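PDB 3BWL: sensor protein from Haloarcula marismortui ATCC 43049, which probably autophosphorylates on histidine from ATP as a phosphorelay sensor kinase, and is represented here by its PAS domain with an indole-3-carbaldehyde bound. Local coordinates for residues A48-D53 with W63-M68; G91-R96 with V103-L108; D31-D34 with T38-E41. All coordinates share one frame; numbering follows the deposited sequence.

Interaction 1: residues A48-D53 with W63-M68; sequences AELGYD and WEFDLM. With I3A (1H-indole-3-carbaldehyde), chain F.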
loop_
_atom_site.group_PDB
_atom_site.type_symbol
_atom_site.label_atom_id
_atom_site.label_comp_id
_atom_site.label_asym_id
_atom_site.label_seq_id
_atom_site.Cartn_x
_atom_site.Cartn_y
_atom_site.Cartn_z
ATOM N N ALA A 48 6.735 2.928 12.893
ATOM C CA ALA A 48 7.073 4.324 13.125
ATOM C C ALA A 48 5.908 5.120 13.717
ATOM O O ALA A 48 6.093 5.832 14.693
ATOM C CB ALA A 48 7.529 4.976 11.854
ATOM N N GLU A 49 4.731 4.999 13.120
ATOM C CA GLU A 49 3.535 5.750 13.573
ATOM C C GLU A 49 3.185 5.381 15.023
ATOM O O GLU A 49 2.833 6.257 15.807
ATOM C CB GLU A 49 2.347 5.490 12.657
ATOM C CG GLU A 49 2.490 6.140 11.216
ATOM C CD GLU A 49 1.994 7.581 11.134
ATOM O OE1 GLU A 49 2.125 8.342 12.121
ATOM O OE2 GLU A 49 1.426 7.942 10.076
ATOM N N LEU A 50 3.335 4.113 15.391
ATOM C CA LEU A 50 2.991 3.669 16.765
ATOM C C LEU A 50 4.144 3.731 17.762
ATOM O O LEU A 50 3.924 3.569 18.948
ATOM C CB LEU A 50 2.359 2.268 16.730
ATOM C CG LEU A 50 1.032 2.231 15.950
ATOM C CD1 LEU A 50 0.385 0.870 16.165
ATOM C CD2 LEU A 50 0.078 3.339 16.379
ATOM N N GLY A 51 5.353 3.999 17.271
ATOM C CA GLY A 51 6.578 4.102 18.110
ATOM C C GLY A 51 7.196 2.786 18.559
ATOM O O GLY A 51 7.932 2.738 19.554
ATOM N N TYR A 52 6.888 1.704 17.861
ATOM C CA TYR A 52 7.429 0.382 18.218
ATOM C C TYR A 52 8.463 -0.092 17.221
ATOM O O TYR A 52 8.423 0.302 16.057
ATOM C CB TYR A 52 6.307 -0.652 18.208
ATOM C CG TYR A 52 5.392 -0.541 19.386
ATOM C CD1 TYR A 52 5.807 -0.989 20.632
ATOM C CD2 TYR A 52 4.127 0.041 19.257
ATOM C CE1 TYR A 52 5.007 -0.898 21.704
ATOM C CE2 TYR A 52 3.293 0.142 20.360
ATOM C CZ TYR A 52 3.760 -0.335 21.573
ATOM O OH TYR A 52 3.015 -0.257 22.699
ATOM N N ASP A 53 9.401 -0.916 17.688
ATOM C CA ASP A 53 10.282 -1.652 16.793
ATOM C C ASP A 53 9.461 -2.831 16.298
ATOM O O ASP A 53 8.606 -3.344 17.028
ATOM C CB ASP A 53 11.508 -2.173 17.551
ATOM C CG ASP A 53 12.552 -2.796 16.629
ATOM O OD1 ASP A 53 13.280 -2.037 15.949
ATOM O OD2 ASP A 53 12.646 -4.042 16.586
ATOM N N TRP A 63 -5.556 -6.989 18.749
ATOM C CA TRP A 63 -6.348 -6.351 19.821
ATOM C C TRP A 63 -5.445 -5.767 20.910
ATOM O O TRP A 63 -5.935 -5.009 21.743
ATOM C CB TRP A 63 -7.327 -7.339 20.452
ATOM C CG TRP A 63 -6.693 -8.597 20.948
ATOM C CD1 TRP A 63 -6.098 -8.780 22.159
ATOM C CD2 TRP A 63 -6.658 -9.872 20.283
ATOM N NE1 TRP A 63 -5.652 -10.071 22.276
ATOM C CE2 TRP A 63 -6.007 -10.772 21.149
ATOM C CE3 TRP A 63 -7.115 -10.333 19.045
ATOM C CZ2 TRP A 63 -5.808 -12.122 20.824
ATOM C CZ3 TRP A 63 -6.890 -11.694 18.698
ATOM C CH2 TRP A 63 -6.250 -12.564 19.591
ATOM N N GLU A 64 -4.150 -6.120 20.907
ATOM C CA GLU A 64 -3.234 -5.541 21.905
ATOM C C GLU A 64 -2.935 -4.076 21.592
ATOM O O GLU A 64 -2.501 -3.319 22.487
ATOM C CB GLU A 64 -1.911 -6.324 22.009
ATOM C CG GLU A 64 -2.100 -7.773 22.394
ATOM C CD GLU A 64 -0.777 -8.521 22.544
ATOM O OE1 GLU A 64 0.040 -8.119 23.405
ATOM O OE2 GLU A 64 -0.565 -9.518 21.819
ATOM N N PHE A 65 -3.174 -3.682 20.332
ATOM C CA PHE A 65 -2.852 -2.343 19.834
ATOM C C PHE A 65 -4.086 -1.470 19.570
ATOM O O PHE A 65 -3.953 -0.290 19.541
ATOM C CB PHE A 65 -2.062 -2.453 18.511
ATOM C CG PHE A 65 -0.747 -3.116 18.694
ATOM C CD1 PHE A 65 0.333 -2.401 19.193
ATOM C CD2 PHE A 65 -0.621 -4.487 18.469
ATOM C CE1 PHE A 65 1.545 -3.008 19.411
ATOM C CE2 PHE A 65 0.573 -5.120 18.708
ATOM C CZ PHE A 65 1.671 -4.381 19.162
ATOM N N ASP A 66 -5.237 -2.087 19.270
ATOM C CA ASP A 66 -6.457 -1.345 18.966
ATOM C C ASP A 66 -7.359 -1.323 20.188
ATOM O O ASP A 66 -7.870 -2.372 20.613
ATOM C CB ASP A 66 -7.204 -2.009 17.804
ATOM C CG ASP A 66 -8.267 -1.095 17.230
ATOM O OD1 ASP A 66 -8.794 -0.219 17.987
ATOM O OD2 ASP A 66 -8.583 -1.230 16.023
ATOM N N LEU A 67 -7.442 -0.159 20.816
ATOM C CA LEU A 67 -8.285 0.066 22.002
ATOM C C LEU A 67 -9.784 -0.087 21.801
ATOM O O LEU A 67 -10.537 -0.122 22.799
ATOM C CB LEU A 67 -8.031 1.473 22.527
ATOM C CG LEU A 67 -6.624 1.786 23.053
ATOM C CD1 LEU A 67 -6.474 3.302 23.264
ATOM C CD2 LEU A 67 -6.271 1.036 24.329
HETATM N N MSE A 68 -10.221 -0.157 20.547
HETATM C CA MSE A 68 -11.621 -0.272 20.227
HETATM C C MSE A 68 -12.078 -1.730 20.015
HETATM O O MSE A 68 -13.270 -1.966 19.793
HETATM C CB MSE A 68 -11.932 0.585 18.993
HETATM C CG MSE A 68 -13.311 1.167 18.994
HETATM SE SE MSE A 68 -13.500 2.375 17.472
HETATM C CE MSE A 68 -12.998 4.022 18.281
HETATM O O I3A F . -5.437 -5.099 11.013
HETATM C "C3'" I3A F . -5.548 -4.075 11.679
HETATM C C3 I3A F . -6.732 -3.893 12.589
HETATM C C2 I3A F . -6.820 -2.748 13.426
HETATM N N I3A F . -7.996 -2.966 14.103
HETATM C C8 I3A F . -8.585 -4.146 13.754
HETATM C C9 I3A F . -7.798 -4.790 12.804
HETATM C C4 I3A F . -8.198 -6.027 12.257
HETATM C C5 I3A F . -9.393 -6.636 12.724
HETATM C C6 I3A F . -10.169 -6.006 13.711
HETATM C C7 I3A F . -9.765 -4.753 14.215
#
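Tyr52 and Phe65 each turn their ring toward the other segment through the first torsion: CG is anti to the residue's own carbonyl carbon and beside its own N, with chi1 -74° in Tyr52 and -64° in Phe65. The result is a T-shaped stack. Phe65 supplies the edge and Tyr52 the face; the centroids are 5.5 Å apart and the ring planes stand at 85°. CE1 of Phe65 is the probing atom, 3.7 Å from Tyr52 CE2 and above the tyrosine plane, displaced toward the rim of the ring instead of its middle. Relative to the phenylalanine ring, that same CE2 lies in plane, as an edge-to-face pair requires. Leu50 adds a looser apolar touch, its CD1 4.5 Å from Phe65 CD1.

A Schellman motif places Tyr52 where it can receive this edge. Gly51, with positive phi, ends the helix as its C-prime residue, and its N bonds back to Ala48 O at 3.2 Å, while Tyr52 N bonds back to a carbonyl of the last helical turn. On the other segment, Asp66, a residue of the indole pocket of this PAS domain, turns its carboxylate to the ligand: OD2 accepts the indole N-H at 2.7 Å, nearly straight. Its second oxygen closes an Asx turn, with Met68 N 2.9 Å from Asp66 OD1, and also accepts from Leu92 N. Both carboxylate oxygens are therefore engaged, which fixes the rotation of the group facing the ligand.

Within the PAS fold, this buried packing joins the end of helix 44-50 to the loop leading to helix 71-79. Strand 86-94 runs close to both: Leu50 packs on Tyr93, and the backbones of Phe65 and Leu67 bond to Glu94 and Leu92.

Interaction 2: residues G91-R96 with V103-L108; sequences GLYERR and VEVHLL. With I3A (1H-indole-3-carbaldehyde), chain F.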
loop_
_atom_site.group_PDB
_atom_site.type_symbol
_atom_site.label_atom_id
_atom_site.label_comp_id
_atom_site.label_asym_id
_atom_site.label_seq_id
_atom_site.Cartn_x
_atom_site.Cartn_y
_atom_site.Cartn_z
ATOM N N GLY A 91 -10.925 2.223 14.061
ATOM C CA GLY A 91 -10.178 1.663 15.183
ATOM C C GLY A 91 -9.481 2.789 15.911
ATOM O O GLY A 91 -9.578 3.951 15.485
ATOM N N LEU A 92 -8.788 2.450 16.980
ATOM C CA LEU A 92 -8.099 3.455 17.790
ATOM C C LEU A 92 -6.795 2.863 18.325
ATOM O O LEU A 92 -6.797 2.134 19.332
ATOM C CB LEU A 92 -9.003 3.978 18.943
ATOM C CG LEU A 92 -8.347 5.010 19.856
ATOM C CD1 LEU A 92 -8.319 6.399 19.171
ATOM C CD2 LEU A 92 -9.186 5.083 21.176
ATOM N N TYR A 93 -5.689 3.132 17.633
ATOM C CA TYR A 93 -4.411 2.570 18.041
ATOM C C TYR A 93 -3.852 3.285 19.266
ATOM O O TYR A 93 -4.020 4.483 19.409
ATOM C CB TYR A 93 -3.380 2.671 16.910
ATOM C CG TYR A 93 -3.653 1.734 15.742
ATOM C CD1 TYR A 93 -3.893 0.371 15.964
ATOM C CD2 TYR A 93 -3.613 2.191 14.427
ATOM C CE1 TYR A 93 -4.117 -0.491 14.898
ATOM C CE2 TYR A 93 -3.836 1.337 13.328
ATOM C CZ TYR A 93 -4.110 0.001 13.585
ATOM O OH TYR A 93 -4.344 -0.844 12.537
ATOM N N GLU A 94 -3.211 2.507 20.117
ATOM C CA GLU A 94 -2.467 3.026 21.257
ATOM C C GLU A 94 -0.992 2.966 20.918
ATOM O O GLU A 94 -0.436 1.875 20.650
ATOM C CB GLU A 94 -2.737 2.160 22.471
ATOM C CG GLU A 94 -2.186 2.740 23.759
ATOM C CD GLU A 94 -2.578 1.875 24.950
ATOM O OE1 GLU A 94 -2.436 0.628 24.868
ATOM O OE2 GLU A 94 -3.051 2.427 25.961
ATOM N N ARG A 95 -0.361 4.136 20.897
ATOM C CA ARG A 95 1.067 4.215 20.681
ATOM C C ARG A 95 1.864 3.730 21.911
ATOM O O ARG A 95 1.327 3.687 23.054
ATOM C CB ARG A 95 1.485 5.652 20.352
ATOM C CG ARG A 95 0.762 6.257 19.114
ATOM C CD ARG A 95 1.634 7.384 18.586
ATOM N NE ARG A 95 1.014 8.051 17.447
ATOM C CZ ARG A 95 0.031 8.953 17.522
ATOM N NH1 ARG A 95 -0.512 9.288 18.695
ATOM N NH2 ARG A 95 -0.459 9.498 16.383
ATOM N N ARG A 96 3.154 3.451 21.689
ATOM C CA ARG A 96 4.023 3.050 22.812
ATOM C C ARG A 96 3.972 4.030 23.980
ATOM O O ARG A 96 3.941 3.624 25.155
ATOM C CB ARG A 96 5.457 2.890 22.358
ATOM C CG ARG A 96 6.314 2.079 23.347
ATOM C CD ARG A 96 7.672 1.796 22.679
ATOM N NE ARG A 96 8.484 0.820 23.402
ATOM C CZ ARG A 96 9.192 1.108 24.494
ATOM N NH1 ARG A 96 9.919 0.160 25.088
ATOM N NH2 ARG A 96 9.161 2.341 25.006
ATOM N N VAL A 103 -8.125 5.780 13.573
ATOM C CA VAL A 103 -7.844 5.343 12.213
ATOM C C VAL A 103 -9.087 4.798 11.561
ATOM O O VAL A 103 -10.036 4.366 12.245
ATOM C CB VAL A 103 -6.752 4.225 12.167
ATOM C CG1 VAL A 103 -5.413 4.783 12.655
ATOM C CG2 VAL A 103 -7.174 3.012 13.066
ATOM N N GLU A 104 -9.093 4.864 10.245
ATOM C CA GLU A 104 -10.001 4.032 9.476
ATOM C C GLU A 104 -9.185 2.921 8.857
ATOM O O GLU A 104 -8.237 3.187 8.070
ATOM C CB GLU A 104 -10.732 4.810 8.388
ATOM C CG GLU A 104 -11.679 3.907 7.587
ATOM C CD GLU A 104 -12.362 4.632 6.454
ATOM O OE1 GLU A 104 -11.667 5.049 5.495
ATOM O OE2 GLU A 104 -13.604 4.766 6.495
ATOM N N VAL A 105 -9.573 1.687 9.193
ATOM C CA VAL A 105 -8.904 0.502 8.685
ATOM C C VAL A 105 -9.639 0.018 7.456
ATOM O O VAL A 105 -10.887 -0.091 7.472
ATOM C CB VAL A 105 -8.945 -0.671 9.732
ATOM C CG1 VAL A 105 -8.174 -1.837 9.220
ATOM C CG2 VAL A 105 -8.353 -0.234 11.054
ATOM N N HIS A 106 -8.907 -0.189 6.365
ATOM C CA HIS A 106 -9.499 -0.876 5.196
ATOM C C HIS A 106 -8.916 -2.289 5.206
ATOM O O HIS A 106 -7.722 -2.476 4.971
ATOM C CB HIS A 106 -9.160 -0.123 3.871
ATOM C CG HIS A 106 -10.053 -0.467 2.723
ATOM N ND1 HIS A 106 -9.983 0.184 1.509
ATOM C CD2 HIS A 106 -11.047 -1.388 2.599
ATOM C CE1 HIS A 106 -10.896 -0.318 0.684
ATOM N NE2 HIS A 106 -11.566 -1.262 1.325
ATOM N N LEU A 107 -9.788 -3.286 5.491
ATOM C CA LEU A 107 -9.331 -4.621 5.705
ATOM C C LEU A 107 -9.774 -5.551 4.567
ATOM O O LEU A 107 -10.924 -5.484 4.103
ATOM C CB LEU A 107 -9.905 -5.122 7.034
ATOM C CG LEU A 107 -9.535 -6.517 7.545
ATOM C CD1 LEU A 107 -8.060 -6.539 7.891
ATOM C CD2 LEU A 107 -10.307 -6.813 8.818
ATOM N N LEU A 108 -8.860 -6.429 4.159
ATOM C CA LEU A 108 -9.094 -7.374 3.062
ATOM C C LEU A 108 -8.783 -8.782 3.525
ATOM O O LEU A 108 -7.748 -8.988 4.141
ATOM C CB LEU A 108 -8.118 -7.038 1.906
ATOM C CG LEU A 108 -8.018 -8.059 0.763
ATOM C CD1 LEU A 108 -9.358 -8.227 -0.032
ATOM C CD2 LEU A 108 -6.883 -7.723 -0.189
HETATM O O I3A F . -5.437 -5.099 11.013
HETATM C "C3'" I3A F . -5.548 -4.075 11.679
HETATM C C3 I3A F . -6.732 -3.893 12.589
HETATM C C2 I3A F . -6.820 -2.748 13.426
HETATM N N I3A F . -7.996 -2.966 14.103
HETATM C C8 I3A F . -8.585 -4.146 13.754
HETATM C C9 I3A F . -7.798 -4.790 12.804
HETATM C C4 I3A F . -8.198 -6.027 12.257
HETATM C C5 I3A F . -9.393 -6.636 12.724
HETATM C C6 I3A F . -10.169 -6.006 13.711
HETATM C C7 I3A F . -9.765 -4.753 14.215
#
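Val103 pairs with Gly91 in the antiparallel hairpin of strands 86-94 and 100-112, part of the PAS-domain sheet. The pair is of the hydrogen-bonded kind: Gly91 N donates to Val103 O at 2.9 Å, and Val103 N returns the bond to Gly91 O at 3.0 Å. Both are nearly straight at hydrogen, although the second donor stands above the carbonyl plane of Gly91. Beyond this pair the segments diverge, their short axes making 112°.

The Val103 side chain divides its work between two methyls. CG1, anti to the carbonyl carbon, lies 3.6 Å from Tyr93 CD2, the two side chains crossing at about a right angle; CG2 packs 3.5 Å from Gly91 O. Next along the strand, Glu104 turns away from the partner segment and forms a salt bridge with Arg123 of the second subunit. Val105 comes back to the pocket side, where its CG2 approaches C2 of the indole-3-carbaldehyde at 3.8 Å. His106 again reaches the other subunit, its ND1 hydrogen-bonded to Asp28 there, whereas Leu107 offers CD2 to the benzo carbons of the ligand.

Tyr93 adds to this wall of the binding pocket. Its hydroxyl is hydrogen-bonded to Ser122 OG, and Tyr93 OH also sits only 3.2 Å from C2 of the ligand.

Interaction 3: residues D31-D34 with T38-E41; sequences DVLD and TICE. With I3A (1H-indole-3-carbaldehyde), chain F.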
loop_
_atom_site.group_PDB
_atom_site.type_symbol
_atom_site.label_atom_id
_atom_site.label_comp_id
_atom_site.label_asym_id
_atom_site.label_seq_id
_atom_site.Cartn_x
_atom_site.Cartn_y
_atom_site.Cartn_z
ATOM N N ASP A 31 -0.531 -3.738 7.956
ATOM C CA ASP A 31 -0.206 -4.941 8.694
ATOM C C ASP A 31 -0.904 -6.098 7.998
ATOM O O ASP A 31 -1.914 -5.897 7.266
ATOM C CB ASP A 31 -0.626 -4.850 10.174
ATOM C CG ASP A 31 -2.133 -4.678 10.359
ATOM O OD1 ASP A 31 -2.622 -3.522 10.394
ATOM O OD2 ASP A 31 -2.837 -5.723 10.537
ATOM N N VAL A 32 -0.324 -7.278 8.179
ATOM C CA VAL A 32 -0.863 -8.542 7.671
ATOM C C VAL A 32 -1.174 -9.429 8.875
ATOM O O VAL A 32 -0.298 -9.610 9.744
ATOM C CB VAL A 32 0.158 -9.261 6.711
ATOM C CG1 VAL A 32 -0.444 -10.566 6.177
ATOM C CG2 VAL A 32 0.490 -8.331 5.537
ATOM N N LEU A 33 -2.395 -9.966 8.914
ATOM C CA LEU A 33 -2.850 -10.796 10.051
ATOM C C LEU A 33 -3.160 -12.198 9.580
ATOM O O LEU A 33 -3.515 -12.415 8.416
ATOM C CB LEU A 33 -4.137 -10.237 10.695
ATOM C CG LEU A 33 -4.135 -8.774 11.127
ATOM C CD1 LEU A 33 -5.509 -8.495 11.761
ATOM C CD2 LEU A 33 -2.947 -8.509 12.102
ATOM N N ASP A 34 -3.018 -13.167 10.469
ATOM C CA ASP A 34 -3.591 -14.475 10.164
ATOM C C ASP A 34 -5.032 -14.528 10.679
ATOM O O ASP A 34 -5.531 -13.540 11.248
ATOM C CB ASP A 34 -2.714 -15.623 10.685
ATOM C CG ASP A 34 -2.722 -15.751 12.196
ATOM O OD1 ASP A 34 -3.619 -15.191 12.863
ATOM O OD2 ASP A 34 -1.834 -16.485 12.710
ATOM N N THR A 38 -3.274 -12.673 14.695
ATOM C CA THR A 38 -1.841 -12.559 14.961
ATOM C C THR A 38 -1.172 -11.775 13.827
ATOM O O THR A 38 -1.425 -12.025 12.647
ATOM C CB THR A 38 -1.180 -13.944 15.153
ATOM O OG1 THR A 38 -1.888 -14.676 16.175
ATOM C CG2 THR A 38 0.320 -13.800 15.518
ATOM N N ILE A 39 -0.319 -10.842 14.215
ATOM C CA ILE A 39 0.364 -9.945 13.278
ATOM C C ILE A 39 1.527 -10.696 12.651
ATOM O O ILE A 39 2.503 -11.083 13.353
ATOM C CB ILE A 39 0.881 -8.665 13.960
ATOM C CG1 ILE A 39 -0.271 -7.800 14.521
ATOM C CG2 ILE A 39 1.689 -7.824 12.948
ATOM C CD1 ILE A 39 0.210 -6.750 15.564
ATOM N N CYS A 40 1.422 -10.932 11.339
ATOM C CA CYS A 40 2.401 -11.710 10.606
ATOM C C CYS A 40 3.471 -10.835 9.934
ATOM O O CYS A 40 4.632 -11.242 9.792
ATOM C CB CYS A 40 1.693 -12.526 9.532
ATOM S SG CYS A 40 0.669 -13.820 10.215
ATOM N N GLU A 41 3.081 -9.641 9.489
ATOM C CA GLU A 41 3.999 -8.731 8.845
ATOM C C GLU A 41 3.434 -7.338 9.110
ATOM O O GLU A 41 2.209 -7.176 9.225
ATOM C CB GLU A 41 4.022 -8.949 7.330
ATOM C CG GLU A 41 5.158 -8.268 6.562
ATOM C CD GLU A 41 5.389 -8.886 5.188
ATOM O OE1 GLU A 41 4.495 -9.630 4.680
ATOM O OE2 GLU A 41 6.473 -8.644 4.621
HETATM O O I3A F . -5.437 -5.099 11.013
HETATM C "C3'" I3A F . -5.548 -4.075 11.679
HETATM C C3 I3A F . -6.732 -3.893 12.589
HETATM C C2 I3A F . -6.820 -2.748 13.426
HETATM N N I3A F . -7.996 -2.966 14.103
HETATM C C8 I3A F . -8.585 -4.146 13.754
HETATM C C9 I3A F . -7.798 -4.790 12.804
HETATM C C4 I3A F . -8.198 -6.027 12.257
HETATM C C5 I3A F . -9.393 -6.636 12.724
HETATM C C6 I3A F . -10.169 -6.006 13.711
HETATM C C7 I3A F . -9.765 -4.753 14.215
HETATM O O HOH W 1 -1.923 -17.183 15.245
#
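Leu33 overlaps Ile39 with one methyl and the ligand with the other: CD2 lies 3.7 Å from Ile39 CG1, the two side chains crossing at a slant, and Leu33 CD1 comes 3.5 Å from the aldehyde oxygen of indole-3-carbaldehyde. With CG anti to the carbonyl carbon, chi1 -53° sets the direction of the branch, and chi2 -179° parts its methyls, CD1 continuing the extended chain and CD2 set off to the side of Ile39. Asp31, two residues earlier on the same strand, carries its carboxylate to the same aldehyde; Asp31 OD2 is 2.7 Å from the aldehyde oxygen.

A classic beta bulge shifts the register. Cys40 and Glu41 both face Val32, whose carbonyl oxygen accepts from Cys40 N at 2.7 Å and, weakly, from Glu41 N at 3.4 Å. Val32 N in turn donates to Glu41 O. The Val32 and Glu41 side chains lie alongside one another and point the same way. Glu41, seen as a magnesium ligand in this protein, here forms a salt bridge with Arg18 of the second subunit, whose Leu22 packs on Val32; both partners lie on helix 2-25 of that subunit.

Toward the turn, Asp34 and Thr38 tie the hairpin twice. Asp34 N donates to Thr38 O in the carbonyl plane, and Thr38 N reaches Asp34 OD1 at 3.1 Å from above the carboxylate plane; OD1 also accepts from Asp36 N. A water donates to Asp34 OD2 at 2.6 Å and is hydrogen-bonded to Thr38 OG1, bridging the side chains.

In the antiparallel PAS sheet, strand 39-42 forms one edge within this chain, and strand 29-33 pairs on its other side with strand 115-124, through backbone bonds of Asp31 to Ala120 and Leu33 to Phe118.

In the fold
The three contacts meet around one ligand pocket. Interactions 2 and 3 are hairpins at the two margins of the same sheet, held chiefly by backbone bonds; interaction 1 has no hydrogen bond between its segments and relies on aromatic and apolar packing. Interactions 1 and 2 are buried, interaction 3 partly so, with a water at its turn. Interaction 1 adjoins both others: Leu50 O lies 2.8 Å from Arg96 N of interaction 2, and Phe65 CE2 is 3.6 Å from Ile39 CD1 of interaction 3. Their ligand chemistry differs too: interaction 1 accepts the indole N-H, interaction 2 packs on carbons, and interaction 3 meets the aldehyde oxygen.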